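Local coordinates for probable leucine/isoleucine/valine-binding protein (Rhodopirellula baltica, PDB 4KV7) that probably binds branched-chain amino acids or related small ligands as a periplasmic binding protein of the leucine-binding family, at residues 128-141 against 347-361. The protein carries 1 engineered substitution. Sequence-based numbering, arbitrary orientation.
With FMT (formic acid), chain B.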
# COMPACT_ATOMS: atom_id res chain seq x y z
N VAL A 128 9.05 -6.46 15.93
CA VAL A 128 8.92 -5.33 15.02
C VAL A 128 8.57 -4.03 15.75
O VAL A 128 7.71 -3.27 15.31
CB VAL A 128 7.92 -5.62 13.87
CG1 VAL A 128 8.48 -6.67 12.94
CG2 VAL A 128 6.58 -6.07 14.43
N GLU A 129 9.28 -3.77 16.84
CA GLU A 129 9.02 -2.59 17.66
C GLU A 129 9.20 -1.28 16.89
O GLU A 129 8.52 -0.29 17.17
CB GLU A 129 9.90 -2.59 18.92
CG GLU A 129 11.33 -2.12 18.71
CD GLU A 129 12.30 -2.64 19.76
OE1 GLU A 129 12.83 -3.76 19.57
OE2 GLU A 129 12.55 -1.94 20.76
N PHE A 130 10.09 -1.28 15.90
CA PHE A 130 10.37 -0.08 15.10
C PHE A 130 9.48 0.05 13.88
O PHE A 130 9.57 1.04 13.15
CB PHE A 130 11.84 -0.02 14.72
CG PHE A 130 12.72 0.29 15.88
CD1 PHE A 130 12.84 1.59 16.33
CD2 PHE A 130 13.40 -0.72 16.53
CE1 PHE A 130 13.63 1.89 17.42
CE2 PHE A 130 14.19 -0.43 17.63
CZ PHE A 130 14.30 0.88 18.07
N VAL A 131 8.62 -0.92 13.67
CA VAL A 131 7.73 -0.90 12.52
C VAL A 131 6.38 -0.29 12.90
O VAL A 131 5.63 -0.86 13.72
CB VAL A 131 7.53 -2.31 11.94
CG1 VAL A 131 6.60 -2.27 10.74
CG2 VAL A 131 8.87 -2.92 11.55
N ILE A 132 6.08 0.86 12.31
CA ILE A 132 4.86 1.60 12.62
C ILE A 132 4.14 1.87 11.31
O ILE A 132 4.72 2.38 10.36
CB ILE A 132 5.18 2.91 13.35
CG1 ILE A 132 5.92 2.60 14.66
CG2 ILE A 132 3.91 3.70 13.63
CD1 ILE A 132 6.22 3.82 15.51
N ASN A 133 2.86 1.49 11.28
CA ASN A 133 2.08 1.46 10.05
C ASN A 133 0.95 2.47 10.05
O ASN A 133 0.34 2.73 11.10
CB ASN A 133 1.49 0.06 9.85
CG ASN A 133 2.55 -1.01 9.88
OD1 ASN A 133 3.43 -1.05 9.02
ND2 ASN A 133 2.48 -1.91 10.87
N TYR A 134 0.65 3.02 8.88
CA TYR A 134 -0.58 3.76 8.65
C TYR A 134 -1.74 2.82 8.24
O TYR A 134 -2.81 2.83 8.85
CB TYR A 134 -0.41 4.88 7.58
CG TYR A 134 -1.74 5.19 6.94
CD1 TYR A 134 -2.73 5.84 7.67
CD2 TYR A 134 -2.04 4.78 5.65
CE1 TYR A 134 -3.99 6.06 7.12
CE2 TYR A 134 -3.29 5.00 5.10
CZ TYR A 134 -4.26 5.64 5.84
OH TYR A 134 -5.53 5.86 5.32
N ARG A 135 -1.51 2.03 7.20
CA ARG A 135 -2.60 1.40 6.45
C ARG A 135 -3.16 0.14 7.07
O ARG A 135 -2.48 -0.61 7.78
CB ARG A 135 -2.16 1.09 5.02
CG ARG A 135 -0.91 0.21 4.93
CD ARG A 135 -0.95 -0.78 3.77
NE ARG A 135 -0.89 -0.10 2.48
CZ ARG A 135 -1.14 -0.68 1.31
NH1 ARG A 135 -1.09 0.05 0.20
NH2 ARG A 135 -1.45 -1.96 1.24
N ALA A 136 -4.43 -0.12 6.75
CA ALA A 136 -5.07 -1.39 7.02
C ALA A 136 -4.28 -2.52 6.37
O ALA A 136 -3.48 -2.31 5.45
CB ALA A 136 -6.50 -1.37 6.49
N SER A 137 -4.53 -3.73 6.85
CA SER A 137 -3.78 -4.91 6.44
C SER A 137 -4.44 -5.69 5.31
O SER A 137 -5.62 -5.49 5.00
CB SER A 137 -3.64 -5.84 7.64
OG SER A 137 -4.90 -6.44 7.90
N TYR A 138 -3.69 -6.62 4.72
CA TYR A 138 -4.27 -7.52 3.71
C TYR A 138 -5.34 -8.41 4.34
O TYR A 138 -6.33 -8.75 3.68
CB TYR A 138 -3.22 -8.37 2.98
CG TYR A 138 -2.21 -7.57 2.19
CD1 TYR A 138 -2.60 -6.48 1.41
CD2 TYR A 138 -0.87 -7.91 2.21
CE1 TYR A 138 -1.67 -5.75 0.68
CE2 TYR A 138 0.06 -7.19 1.49
CZ TYR A 138 -0.35 -6.10 0.73
OH TYR A 138 0.54 -5.33 0.03
N ALA A 139 -5.14 -8.82 5.60
CA ALA A 139 -6.16 -9.59 6.29
C ALA A 139 -7.47 -8.80 6.34
O ALA A 139 -8.55 -9.35 6.12
CB ALA A 139 -5.70 -9.94 7.70
N GLU A 140 -7.38 -7.51 6.65
CA GLU A 140 -8.56 -6.66 6.69
C GLU A 140 -9.20 -6.45 5.31
O GLU A 140 -10.42 -6.46 5.19
CB GLU A 140 -8.23 -5.34 7.40
CG GLU A 140 -7.98 -5.57 8.89
CD GLU A 140 -7.26 -4.43 9.61
OE1 GLU A 140 -6.48 -3.69 9.00
OE2 GLU A 140 -7.48 -4.31 10.83
N GLU A 141 -8.39 -6.27 4.28
CA GLU A 141 -8.94 -6.10 2.94
C GLU A 141 -9.66 -7.35 2.48
O GLU A 141 -10.78 -7.29 1.95
CB GLU A 141 -7.85 -5.75 1.92
CG GLU A 141 -7.21 -4.39 2.13
CD GLU A 141 -6.25 -4.05 1.01
OE1 GLU A 141 -6.68 -4.03 -0.16
OE2 GLU A 141 -5.05 -3.83 1.27
N LEU A 347 -7.51 8.28 13.63
CA LEU A 347 -6.41 7.33 13.58
C LEU A 347 -5.92 7.12 15.00
O LEU A 347 -6.10 7.99 15.85
CB LEU A 347 -5.29 7.89 12.71
CG LEU A 347 -5.67 8.18 11.26
CD1 LEU A 347 -4.47 8.71 10.51
CD2 LEU A 347 -6.18 6.93 10.59
N THR A 348 -5.29 5.98 15.26
CA THR A 348 -4.79 5.69 16.59
C THR A 348 -3.41 5.04 16.52
O THR A 348 -3.23 4.02 15.83
CB THR A 348 -5.73 4.74 17.35
OG1 THR A 348 -6.02 3.60 16.54
CG2 THR A 348 -7.03 5.44 17.70
N LEU A 349 -2.45 5.63 17.22
CA LEU A 349 -1.13 5.03 17.37
C LEU A 349 -0.72 5.13 18.82
O LEU A 349 -1.15 6.03 19.53
CB LEU A 349 -0.11 5.76 16.49
CG LEU A 349 -0.21 5.48 14.99
CD1 LEU A 349 0.73 6.38 14.20
CD2 LEU A 349 0.09 4.00 14.67
N GLY A 350 0.10 4.19 19.28
CA GLY A 350 0.59 4.22 20.64
C GLY A 350 1.67 3.17 20.84
O GLY A 350 1.99 2.45 19.91
N PRO A 351 2.22 3.09 22.06
CA PRO A 351 3.26 2.12 22.40
C PRO A 351 2.88 0.68 22.03
O PRO A 351 3.75 -0.11 21.66
CB PRO A 351 3.37 2.25 23.92
CG PRO A 351 2.99 3.67 24.19
CD PRO A 351 1.92 4.00 23.18
N ASN A 352 1.59 0.36 22.14
CA ASN A 352 1.09 -0.98 21.85
C ASN A 352 0.11 -1.02 20.68
O ASN A 352 -0.67 -1.96 20.54
CB ASN A 352 0.39 -1.55 23.09
CG ASN A 352 1.20 -1.36 24.35
OD1 ASN A 352 2.27 -1.93 24.50
ND2 ASN A 352 0.68 -0.55 25.28
N ASP A 353 0.16 0.01 19.85
CA ASP A 353 -0.76 0.11 18.73
C ASP A 353 -0.00 0.71 17.55
O ASP A 353 0.16 1.94 17.45
CB ASP A 353 -1.96 0.99 19.10
CG ASP A 353 -2.97 1.11 17.98
OD1 ASP A 353 -2.77 0.50 16.91
OD2 ASP A 353 -3.98 1.82 18.17
N HIS A 354 0.46 -0.16 16.67
CA HIS A 354 1.33 0.27 15.58
C HIS A 354 0.68 0.24 14.21
O HIS A 354 1.37 0.22 13.19
CB HIS A 354 2.62 -0.54 15.58
CG HIS A 354 3.61 -0.09 16.62
ND1 HIS A 354 4.85 -0.67 16.76
CD2 HIS A 354 3.54 0.90 17.54
CE1 HIS A 354 5.50 -0.07 17.74
NE2 HIS A 354 4.73 0.89 18.23
N GLN A 355 -0.65 0.28 14.16
CA GLN A 355 -1.35 0.42 12.90
C GLN A 355 -2.42 1.49 13.06
O GLN A 355 -3.35 1.34 13.85
CB GLN A 355 -1.97 -0.90 12.43
CG GLN A 355 -2.61 -0.80 11.05
CD GLN A 355 -3.27 -2.09 10.64
OE1 GLN A 355 -2.60 -3.12 10.50
NE2 GLN A 355 -4.58 -2.05 10.46
N ALA A 356 -2.28 2.58 12.32
CA ALA A 356 -3.09 3.76 12.57
C ALA A 356 -4.55 3.59 12.16
O ALA A 356 -5.44 4.12 12.82
CB ALA A 356 -2.49 4.97 11.87
N SER A 357 -4.76 2.86 11.06
CA SER A 357 -6.07 2.72 10.43
C SER A 357 -6.39 1.26 10.14
O SER A 357 -5.50 0.53 9.72
CB SER A 357 -6.06 3.51 9.11
OG SER A 357 -7.21 3.24 8.33
N SER A 358 -7.64 0.85 10.34
CA SER A 358 -8.12 -0.45 9.85
C SER A 358 -9.15 -0.28 8.74
O SER A 358 -9.78 -1.24 8.31
CB SER A 358 -8.73 -1.30 10.98
OG SER A 358 -7.73 -1.85 11.82
N LYS A 359 -9.33 0.95 8.26
CA LYS A 359 -10.40 1.24 7.32
C LYS A 359 -10.05 0.77 5.91
O LYS A 359 -8.93 0.96 5.43
CB LYS A 359 -10.73 2.72 7.33
CG LYS A 359 -12.05 3.08 6.68
CD LYS A 359 -12.65 4.32 7.33
CE LYS A 359 -13.88 4.80 6.59
NZ LYS A 359 -14.35 6.11 7.14
N VAL A 360 -11.04 0.17 5.27
CA VAL A 360 -10.90 -0.32 3.90
C VAL A 360 -11.98 0.37 3.07
O VAL A 360 -13.17 0.32 3.42
CB VAL A 360 -11.08 -1.85 3.86
CG1 VAL A 360 -11.12 -2.36 2.42
CG2 VAL A 360 -9.96 -2.54 4.66
N TRP A 361 -11.56 1.02 1.99
CA TRP A 361 -12.46 1.76 1.12
C TRP A 361 -12.54 1.06 -0.22
O TRP A 361 -11.64 1.20 -1.05
CB TRP A 361 -11.91 3.15 0.85
CG TRP A 361 -12.10 4.18 1.92
CD1 TRP A 361 -13.14 5.06 2.04
CD2 TRP A 361 -11.19 4.50 2.99
NE1 TRP A 361 -12.94 5.89 3.11
CE2 TRP A 361 -11.75 5.57 3.71
CE3 TRP A 361 -9.96 3.97 3.41
CZ2 TRP A 361 -11.12 6.13 4.82
CZ3 TRP A 361 -9.34 4.53 4.50
CH2 TRP A 361 -9.92 5.59 5.20
C FMT B . 3.39 -6.54 -1.50
O1 FMT B . 2.94 -6.34 -0.36
O2 FMT B . 4.53 -6.94 -1.76
O HOH W 1 5.63 -3.86 17.24
O HOH W 2 -7.65 5.89 7.47
O HOH W 3 -6.48 2.08 5.95
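Glu140, in the first turn of helix 138-151, meets Gln355 and Ser358 where two connecting segments run side by side between the two lobes of this periplasmic-binding-protein fold, consistent with part of the interlobe hinge. The Glu140 and Gln355 side chains approach from opposite directions, their carboxylate and amide planes 77° apart, and Gln355 NE2 donates to the syn lone pair of Glu140 OE1 at 2.9 Å. Gln355 extends this far because CG lies anti to the backbone N (chi1 -175°) and the chain stays straight beyond it; its NE2 also donates to Ser357 O, while Arg123 holds its OE1. On the anti side of Glu140 OE1 sits Ser137 N, and Glu140 N donates in return to Ser137 OG, a capping box. Ser358 OG donates to Glu140 OE2 (2.7 Å) from above the carboxylate plane. With an alanine at Glu140, Gln355 NE2, Ser358 OG and Ser137 N are likely to lose their carboxylate acceptors, leaving the capping box only its Glu140 N to Ser137 OG bond.

Toward strand 131-132, a single beta bridge pairs Asn133 with Gln355: Asn133 N donates to His354 O (2.7 Å) and Ala356 N to Asn133 O. The Tyr134 ring has Leu347 CD2 at its edge, and its hydroxyl bonds to Val272 O. His354, hydrogen-bonded through NE2 to Glu334, turns one face to Ile132, whose CG1 stands 3.9 Å from the ring centroid, 3° off the normal.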